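PDB 4OGG: protein DJ-1 homolog D from Arabidopsis thaliana, which is a plant member of the DJ-1/PfpI family, built as two tandem copies of the family's alpha/beta domain in one chain. Local coordinates for residues I7-Y12 with F66-T71; L221-D226 with L380-S385; V228-K233 with A288-V293. All blocks are in the same frame, centred on the assembly; numbering follows the deposited sequence.

Contact 1 of 3, residues I7-Y12 with F66-T71; sequences ILCGDY and FTLNAT
Small apolar packing, buried and centred on the side chain of C9, joins the end of a central-sheet strand to a short strand of a second sheet in the N-terminal DJ-1/PfpI domain. Strand 3-8 belongs to a six-stranded mixed sheet of order 2-1-3-4-6-5, the alpha/beta core expected of this family, and C9 is the first residue beyond it. Strand 66-67 pairs antiparallel with strand 44-51 in the other sheet. The backbones stay apart, the closest pair of CA atoms, C9 CA and L68 CA, being separated by 8.3 Å. Every contact across the gap is between side-chain atoms, C9 meeting F66 and L68, and 90 Å² is buried in all.

F66 holds its CG anti to the backbone N (chi1 -170°), which puts its CE2 4.4 Å from C9 SG. The sulfur of C9 lies 5.2 Å from the centroid of the F66 ring and 43° off its normal, an oblique sulfur-aromatic contact. The ring is placed from elsewhere too: F22 of helix 15-27 meets it edge-to-face, while V18 and M19 of that helix and T34 of strand 30-35 also touch it. Nearby, D11 forms a salt bridge with K39, and its other carboxylate oxygen accepts from the backbone N of Q249 of a second subunit. L68 completes the contact with one branch of its fork, CD2 lying 3.9 Å from C9 CB and 4.2 Å from C9 SG.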
loop_
_atom_site.group_PDB
_atom_site.type_symbol
_atom_site.label_atom_id
_atom_site.label_comp_id
_atom_site.label_asym_id
_atom_site.label_seq_id
_atom_site.Cartn_x
_atom_site.Cartn_y
_atom_site.Cartn_z
ATOM N N ILE C 7 -26.814 8.241 -11.562
ATOM C CA ILE C 7 -26.121 7.457 -10.544
ATOM C C ILE C 7 -25.636 8.434 -9.475
ATOM O O ILE C 7 -24.936 9.409 -9.771
ATOM C CB ILE C 7 -24.908 6.677 -11.121
ATOM C CG1 ILE C 7 -25.386 5.655 -12.160
ATOM C CG2 ILE C 7 -24.172 5.952 -9.990
ATOM C CD1 ILE C 7 -24.272 4.769 -12.722
ATOM N N LEU C 8 -26.040 8.175 -8.236
ATOM C CA LEU C 8 -25.673 9.013 -7.099
ATOM C C LEU C 8 -24.316 8.568 -6.561
ATOM O O LEU C 8 -24.220 7.590 -5.818
ATOM C CB LEU C 8 -26.745 8.897 -6.016
ATOM C CG LEU C 8 -26.527 9.613 -4.683
ATOM C CD1 LEU C 8 -26.303 11.100 -4.912
ATOM C CD2 LEU C 8 -27.741 9.384 -3.798
ATOM N N CYS C 9 -23.273 9.302 -6.936
ATOM C CA CYS C 9 -21.905 8.982 -6.534
ATOM C C CYS C 9 -21.391 9.773 -5.338
ATOM O O CYS C 9 -21.969 10.787 -4.942
ATOM C CB CYS C 9 -20.951 9.206 -7.714
ATOM S SG CYS C 9 -21.390 8.303 -9.212
ATOM N N GLY C 10 -20.285 9.293 -4.778
ATOM C CA GLY C 10 -19.665 9.948 -3.642
ATOM C C GLY C 10 -18.249 9.433 -3.472
ATOM O O GLY C 10 -17.875 8.419 -4.071
ATOM N N ASP C 11 -17.450 10.121 -2.666
ATOM C CA ASP C 11 -16.080 9.684 -2.442
ATOM C C ASP C 11 -16.072 8.372 -1.669
ATOM O O ASP C 11 -16.779 8.213 -0.675
ATOM C CB ASP C 11 -15.288 10.753 -1.685
ATOM C CG ASP C 11 -15.074 12.011 -2.507
ATOM O OD1 ASP C 11 -15.467 12.026 -3.693
ATOM O OD2 ASP C 11 -14.509 12.985 -1.971
ATOM N N TYR C 12 -15.266 7.436 -2.155
ATOM C CA TYR C 12 -15.132 6.113 -1.566
ATOM C C TYR C 12 -16.351 5.217 -1.754
ATOM O O TYR C 12 -16.616 4.312 -0.959
ATOM C CB TYR C 12 -14.710 6.228 -0.098
ATOM C CG TYR C 12 -13.252 6.637 0.012
ATOM C CD1 TYR C 12 -12.240 5.778 -0.421
ATOM C CD2 TYR C 12 -12.888 7.894 0.491
ATOM C CE1 TYR C 12 -10.898 6.159 -0.382
ATOM C CE2 TYR C 12 -11.545 8.288 0.532
ATOM C CZ TYR C 12 -10.559 7.415 0.094
ATOM O OH TYR C 12 -9.236 7.796 0.121
ATOM N N PHE C 66 -12.833 7.714 -10.126
ATOM C CA PHE C 66 -13.981 7.765 -11.025
ATOM C C PHE C 66 -14.285 9.190 -11.477
ATOM O O PHE C 66 -14.486 10.076 -10.650
ATOM C CB PHE C 66 -15.223 7.189 -10.339
ATOM C CG PHE C 66 -16.380 6.993 -11.271
ATOM C CD1 PHE C 66 -16.492 5.829 -12.024
ATOM C CD2 PHE C 66 -17.327 7.993 -11.443
ATOM C CE1 PHE C 66 -17.533 5.665 -12.938
ATOM C CE2 PHE C 66 -18.372 7.840 -12.357
ATOM C CZ PHE C 66 -18.473 6.672 -13.104
ATOM N N THR C 67 -14.343 9.395 -12.790
ATOM C CA THR C 67 -14.619 10.716 -13.345
ATOM C C THR C 67 -16.109 10.930 -13.593
ATOM O O THR C 67 -16.739 10.184 -14.343
ATOM C CB THR C 67 -13.858 10.932 -14.669
ATOM O OG1 THR C 67 -12.458 10.691 -14.466
ATOM C CG2 THR C 67 -14.053 12.360 -15.161
ATOM N N LEU C 68 -16.664 11.954 -12.955
ATOM C CA LEU C 68 -18.078 12.291 -13.086
ATOM C C LEU C 68 -18.336 12.936 -14.444
ATOM O O LEU C 68 -17.462 13.613 -14.981
ATOM C CB LEU C 68 -18.478 13.268 -11.981
ATOM C CG LEU C 68 -18.163 12.804 -10.554
ATOM C CD1 LEU C 68 -18.337 13.966 -9.586
ATOM C CD2 LEU C 68 -19.073 11.631 -10.177
ATOM N N ASN C 69 -19.530 12.724 -14.998
ATOM C CA ASN C 69 -19.869 13.315 -16.288
ATOM C C ASN C 69 -21.032 14.296 -16.197
ATOM O O ASN C 69 -21.507 14.804 -17.216
ATOM C CB ASN C 69 -20.174 12.228 -17.334
ATOM C CG ASN C 69 -21.458 11.464 -17.052
ATOM O OD1 ASN C 69 -22.197 11.774 -16.121
ATOM N ND2 ASN C 69 -21.730 10.461 -17.876
ATOM N N ALA C 70 -21.481 14.571 -14.977
ATOM C CA ALA C 70 -22.584 15.502 -14.762
ATOM C C ALA C 70 -22.384 16.327 -13.494
ATOM O O ALA C 70 -21.590 15.969 -12.618
ATOM C CB ALA C 70 -23.901 14.750 -14.698
ATOM N N THR C 71 -23.119 17.429 -13.398
ATOM C CA THR C 71 -23.018 18.332 -12.260
ATOM C C THR C 71 -24.242 18.246 -11.350
ATOM O O THR C 71 -25.350 18.621 -11.735
ATOM C CB THR C 71 -22.835 19.787 -12.749
ATOM O OG1 THR C 71 -21.719 19.844 -13.651
ATOM C CG2 THR C 71 -22.586 20.727 -11.572
#

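Contact 2 of 3, residues L221-D226 with L380-S385; sequences LGCQVD and LGIQVS
L221 pushes its forked end into the angle between I382 and V384. CD1 of L221 rests 3.9 Å from CG2 of I382, whereas CD2 of L221 sits closer to V384 CG2, at 3.6 Å, but is also near I382 CG2, at 4.2 Å. The leucine and valine side chains meet at about a right angle, and CG2 is the V384 methyl that touches the CD2 branch. I382 is the bump coming the other way. Its CG1 stands anti to the carbonyl carbon (chi1 -57°) and the chain then runs on extended (chi2 175°), carrying CD1 to 3.5 Å from the sulfur of C223 while CG2 stays behind against the L221 fork.

Both segments have the same build: a helix ends, a glycine turns the chain, and a strand follows. G222 after helix 208-221 and G381 after helix 369-380 each have positive phi and close a Schellman motif. The strands then part company, 224-228 forming an outer strand of the C-terminal domain's six-stranded sheet within this chain and 383-386 pairing antiparallel with strand 189-192. M377, in the last turns of helix 369-380, touches L221, I382 and V384 alike, and F28 of the N-terminal half packs on L221. Farther along, Q224 NE2 donates to D226 OD1 at 3.2 Å, in the plane of its own amide but from above the carboxylate plane.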
loop_
_atom_site.group_PDB
_atom_site.type_symbol
_atom_site.label_atom_id
_atom_site.label_comp_id
_atom_site.label_asym_id
_atom_site.label_seq_id
_atom_site.Cartn_x
_atom_site.Cartn_y
_atom_site.Cartn_z
ATOM N N LEU C 221 -27.818 -9.820 -18.647
ATOM C CA LEU C 221 -28.695 -10.028 -19.791
ATOM C C LEU C 221 -29.361 -11.398 -19.695
ATOM O O LEU C 221 -30.395 -11.636 -20.315
ATOM C CB LEU C 221 -27.896 -9.928 -21.095
ATOM C CG LEU C 221 -27.337 -8.549 -21.455
ATOM C CD1 LEU C 221 -26.305 -8.676 -22.559
ATOM C CD2 LEU C 221 -28.473 -7.632 -21.883
ATOM N N GLY C 222 -28.761 -12.292 -18.913
ATOM C CA GLY C 222 -29.312 -13.625 -18.753
ATOM C C GLY C 222 -28.421 -14.725 -19.304
ATOM O O GLY C 222 -28.788 -15.902 -19.281
ATOM N N CYS C 223 -27.243 -14.348 -19.790
ATOM C CA CYS C 223 -26.301 -15.311 -20.356
ATOM C C CYS C 223 -25.620 -16.157 -19.288
ATOM O O CYS C 223 -25.478 -15.739 -18.137
ATOM C CB CYS C 223 -25.207 -14.586 -21.152
ATOM S SG CYS C 223 -25.771 -13.487 -22.467
ATOM N N GLN C 224 -25.210 -17.360 -19.676
ATOM C CA GLN C 224 -24.486 -18.239 -18.767
ATOM C C GLN C 224 -23.037 -17.874 -19.057
ATOM O O GLN C 224 -22.570 -18.031 -20.186
ATOM C CB GLN C 224 -24.740 -19.710 -19.111
ATOM C CG GLN C 224 -23.891 -20.697 -18.312
ATOM C CD GLN C 224 -24.047 -20.534 -16.811
ATOM O OE1 GLN C 224 -25.163 -20.502 -16.291
ATOM N NE2 GLN C 224 -22.926 -20.441 -16.105
ATOM N N VAL C 225 -22.332 -17.373 -18.050
ATOM C CA VAL C 225 -20.949 -16.956 -18.245
ATOM C C VAL C 225 -19.985 -17.701 -17.335
ATOM O O VAL C 225 -20.139 -17.692 -16.115
ATOM C CB VAL C 225 -20.803 -15.437 -17.992
ATOM C CG1 VAL C 225 -19.484 -14.937 -18.555
ATOM C CG2 VAL C 225 -21.980 -14.695 -18.617
ATOM N N ASP C 226 -18.988 -18.343 -17.938
ATOM C CA ASP C 226 -17.996 -19.090 -17.175
ATOM C C ASP C 226 -16.624 -18.436 -17.269
ATOM O O ASP C 226 -16.281 -17.829 -18.279
ATOM C CB ASP C 226 -17.907 -20.536 -17.678
ATOM C CG ASP C 226 -19.227 -21.275 -17.566
ATOM O OD1 ASP C 226 -19.861 -21.206 -16.493
ATOM O OD2 ASP C 226 -19.628 -21.932 -18.551
ATOM N N LEU C 380 -24.004 -11.457 -31.076
ATOM C CA LEU C 380 -24.717 -12.572 -30.461
ATOM C C LEU C 380 -26.225 -12.491 -30.682
ATOM O O LEU C 380 -26.955 -13.433 -30.376
ATOM C CB LEU C 380 -24.420 -12.627 -28.960
ATOM C CG LEU C 380 -23.017 -13.099 -28.568
ATOM C CD1 LEU C 380 -22.813 -12.932 -27.072
ATOM C CD2 LEU C 380 -22.839 -14.556 -28.981
ATOM N N GLY C 381 -26.688 -11.364 -31.210
ATOM C CA GLY C 381 -28.109 -11.197 -31.455
ATOM C C GLY C 381 -28.905 -10.895 -30.198
ATOM O O GLY C 381 -30.119 -11.109 -30.162
ATOM N N ILE C 382 -28.223 -10.408 -29.163
ATOM C CA ILE C 382 -28.877 -10.061 -27.903
ATOM C C ILE C 382 -29.342 -8.614 -27.980
ATOM O O ILE C 382 -28.568 -7.725 -28.342
ATOM C CB ILE C 382 -27.917 -10.189 -26.699
ATOM C CG1 ILE C 382 -27.346 -11.604 -26.629
ATOM C CG2 ILE C 382 -28.659 -9.860 -25.410
ATOM C CD1 ILE C 382 -26.302 -11.791 -25.533
ATOM N N GLN C 383 -30.602 -8.376 -27.630
ATOM C CA GLN C 383 -31.147 -7.028 -27.682
ATOM C C GLN C 383 -31.910 -6.634 -26.428
ATOM O O GLN C 383 -32.534 -7.468 -25.774
ATOM C CB GLN C 383 -32.097 -6.887 -28.871
ATOM C CG GLN C 383 -31.534 -7.358 -30.196
ATOM C CD GLN C 383 -32.563 -7.269 -31.305
ATOM O OE1 GLN C 383 -32.998 -6.179 -31.678
ATOM N NE2 GLN C 383 -32.970 -8.422 -31.828
ATOM N N VAL C 384 -31.842 -5.348 -26.103
ATOM C CA VAL C 384 -32.567 -4.790 -24.970
ATOM C C VAL C 384 -33.433 -3.728 -25.622
ATOM O O VAL C 384 -32.917 -2.782 -26.215
ATOM C CB VAL C 384 -31.632 -4.127 -23.941
ATOM C CG1 VAL C 384 -32.459 -3.498 -22.822
ATOM C CG2 VAL C 384 -30.681 -5.162 -23.367
ATOM N N SER C 385 -34.745 -3.902 -25.528
ATOM C CA SER C 385 -35.683 -2.975 -26.140
ATOM C C SER C 385 -36.605 -2.363 -25.100
ATOM O O SER C 385 -37.208 -3.073 -24.298
ATOM C CB SER C 385 -36.515 -3.714 -27.189
ATOM O OG SER C 385 -35.678 -4.402 -28.103
#

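Contact 3 of 3, residues V228-K233 with A288-V293; sequences VCPEKK and ALNEHV
With CG anti to the backbone N (chi1 -173°) and the amide rotated to chi2 -59°, N290 brings its nitrogen against P230 and turns its oxygen back to the start of its own helix. V293, whose CG1 is likewise anti to N, has CG2 facing the same proline. P230 therefore meets one polar and one apolar group. Its CB and CG are each 3.5 Å from N290 ND2, so the amide nitrogen touches these two carbons of the pyrrolidine ring in van der Waals contact. The same CG lies 3.9 Å from V293 CG2, and the two side chains cross at about a right angle.

The other end of the amide fixes the rotation of the group. N290 OD1 accepts from the backbone N of V293 at 3.0 Å, with that donor 36° above the carbonyl plane, and takes a second, weak bond from H292 N at 2.7 Å. One oxygen thereby engages two backbone N-H groups in the first turn of helix 291-302, which helps determine where ND2 lies beside the proline.

P230 is positioned in turn by a type II beta turn from C229 to K232, in which K232 N donates to C229 O at 3.1 Å and E231 takes up positive phi. L287 of helix 283-287 also packs on the proline, and I316 of helix 314-320 and L201 touch V293. A third subunit approaches the same region, its Q56 packing on C229 and K232. Together these features describe the type II turn after strand 224-228 set against the asparagine N-cap of a helix in the C-terminal DJ-1/PfpI domain.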
loop_
_atom_site.group_PDB
_atom_site.type_symbol
_atom_site.label_atom_id
_atom_site.label_comp_id
_atom_site.label_asym_id
_atom_site.label_seq_id
_atom_site.Cartn_x
_atom_site.Cartn_y
_atom_site.Cartn_z
ATOM N N VAL C 228 -12.448 -19.204 -16.620
ATOM C CA VAL C 228 -11.431 -20.225 -16.398
ATOM C C VAL C 228 -10.018 -19.655 -16.458
ATOM O O VAL C 228 -9.783 -18.593 -17.037
ATOM C CB VAL C 228 -11.530 -21.356 -17.442
ATOM C CG1 VAL C 228 -12.924 -21.972 -17.412
ATOM C CG2 VAL C 228 -11.207 -20.815 -18.830
ATOM N N CYS C 229 -9.087 -20.385 -15.854
ATOM C CA CYS C 229 -7.679 -20.013 -15.824
ATOM C C CYS C 229 -6.871 -21.298 -15.707
ATOM O O CYS C 229 -7.216 -22.186 -14.931
ATOM C CB CYS C 229 -7.382 -19.112 -14.620
ATOM S SG CYS C 229 -5.620 -18.758 -14.356
ATOM N N PRO C 230 -5.791 -21.423 -16.490
ATOM C CA PRO C 230 -4.968 -22.634 -16.426
ATOM C C PRO C 230 -4.464 -22.895 -15.008
ATOM O O PRO C 230 -4.252 -21.962 -14.232
ATOM C CB PRO C 230 -3.832 -22.324 -17.395
ATOM C CG PRO C 230 -4.501 -21.468 -18.420
ATOM C CD PRO C 230 -5.329 -20.532 -17.568
ATOM N N GLU C 231 -4.281 -24.169 -14.676
ATOM C CA GLU C 231 -3.790 -24.571 -13.361
ATOM C C GLU C 231 -4.734 -24.250 -12.209
ATOM O O GLU C 231 -4.442 -24.580 -11.059
ATOM C CB GLU C 231 -2.424 -23.936 -13.087
ATOM C CG GLU C 231 -1.321 -24.411 -14.018
ATOM C CD GLU C 231 0.016 -23.757 -13.719
ATOM O OE1 GLU C 231 0.513 -23.908 -12.582
ATOM O OE2 GLU C 231 0.567 -23.090 -14.621
ATOM N N LYS C 232 -5.857 -23.603 -12.503
ATOM C CA LYS C 232 -6.819 -23.279 -11.457
ATOM C C LYS C 232 -8.193 -23.873 -11.746
ATOM O O LYS C 232 -8.558 -24.099 -12.901
ATOM C CB LYS C 232 -6.915 -21.763 -11.264
ATOM C CG LYS C 232 -5.649 -21.164 -10.665
ATOM C CD LYS C 232 -5.822 -19.704 -10.287
ATOM C CE LYS C 232 -4.560 -19.164 -9.633
ATOM N NZ LYS C 232 -4.709 -17.745 -9.204
ATOM N N LYS C 233 -8.950 -24.129 -10.686
ATOM C CA LYS C 233 -10.271 -24.724 -10.824
ATOM C C LYS C 233 -11.354 -23.814 -10.259
ATOM O O LYS C 233 -11.060 -22.773 -9.668
ATOM C CB LYS C 233 -10.304 -26.068 -10.093
ATOM C CG LYS C 233 -9.046 -26.916 -10.285
ATOM C CD LYS C 233 -8.829 -27.291 -11.743
ATOM C CE LYS C 233 -7.526 -28.060 -11.923
ATOM N NZ LYS C 233 -7.483 -29.302 -11.101
ATOM N N ALA C 288 -0.820 -16.061 -23.193
ATOM C CA ALA C 288 -0.443 -16.170 -24.596
ATOM C C ALA C 288 0.641 -17.227 -24.816
ATOM O O ALA C 288 0.905 -17.623 -25.950
ATOM C CB ALA C 288 0.036 -14.817 -25.107
ATOM N N LEU C 289 1.265 -17.677 -23.730
ATOM C CA LEU C 289 2.314 -18.690 -23.813
ATOM C C LEU C 289 1.732 -20.093 -23.657
ATOM O O LEU C 289 2.384 -21.084 -23.986
ATOM C CB LEU C 289 3.370 -18.461 -22.726
ATOM C CG LEU C 289 4.087 -17.109 -22.726
ATOM C CD1 LEU C 289 5.114 -17.070 -21.598
ATOM C CD2 LEU C 289 4.762 -16.881 -24.070
ATOM N N ASN C 290 0.504 -20.165 -23.153
ATOM C CA ASN C 290 -0.173 -21.440 -22.938
ATOM C C ASN C 290 -0.789 -21.979 -24.231
ATOM O O ASN C 290 -1.763 -21.430 -24.741
ATOM C CB ASN C 290 -1.259 -21.268 -21.872
ATOM C CG ASN C 290 -1.902 -22.579 -21.478
ATOM O OD1 ASN C 290 -2.466 -23.284 -22.315
ATOM N ND2 ASN C 290 -1.821 -22.916 -20.195
ATOM N N GLU C 291 -0.218 -23.063 -24.750
ATOM C CA GLU C 291 -0.702 -23.675 -25.987
ATOM C C GLU C 291 -2.179 -24.057 -25.935
ATOM O O GLU C 291 -2.887 -23.954 -26.936
ATOM C CB GLU C 291 0.132 -24.915 -26.326
ATOM C CG GLU C 291 1.574 -24.611 -26.697
ATOM C CD GLU C 291 1.681 -23.655 -27.870
ATOM O OE1 GLU C 291 1.074 -23.937 -28.925
ATOM O OE2 GLU C 291 2.374 -22.623 -27.738
ATOM N N HIS C 292 -2.642 -24.502 -24.772
ATOM C CA HIS C 292 -4.039 -24.889 -24.624
ATOM C C HIS C 292 -4.947 -23.681 -24.809
ATOM O O HIS C 292 -6.037 -23.789 -25.369
ATOM C CB HIS C 292 -4.266 -25.521 -23.249
ATOM C CG HIS C 292 -3.480 -26.776 -23.026
ATOM N ND1 HIS C 292 -3.495 -27.462 -21.831
ATOM C CD2 HIS C 292 -2.654 -27.469 -23.847
ATOM C CE1 HIS C 292 -2.711 -28.522 -21.924
ATOM N NE2 HIS C 292 -2.189 -28.549 -23.137
ATOM N N VAL C 293 -4.488 -22.523 -24.341
ATOM C CA VAL C 293 -5.258 -21.294 -24.471
ATOM C C VAL C 293 -5.323 -20.881 -25.937
ATOM O O VAL C 293 -6.374 -20.474 -26.432
ATOM C CB VAL C 293 -4.619 -20.144 -23.657
ATOM C CG1 VAL C 293 -5.297 -18.823 -23.993
ATOM C CG2 VAL C 293 -4.740 -20.434 -22.171
#

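How the contacts relate
Contact 1 comes first along the chain and lies in the N-terminal DJ-1/PfpI range, on the opposite side of the chain's centre from the other two. Its centre is about 28 Å from that of contact 2 and about 37 Å from that of contact 3. Contact 3 is nested inside the long loop closed by contact 2, and strand 224-228 links them directly: contact 2 includes its beginning, contact 3 its last residue, although their centres are about 25 Å apart. The two six-stranded sheets have the same strand order, consistent with a tandem duplication. Contacts 1 and 3 also lie near other subunits, whereas no other chain of the assembly touches the segments of contact 2.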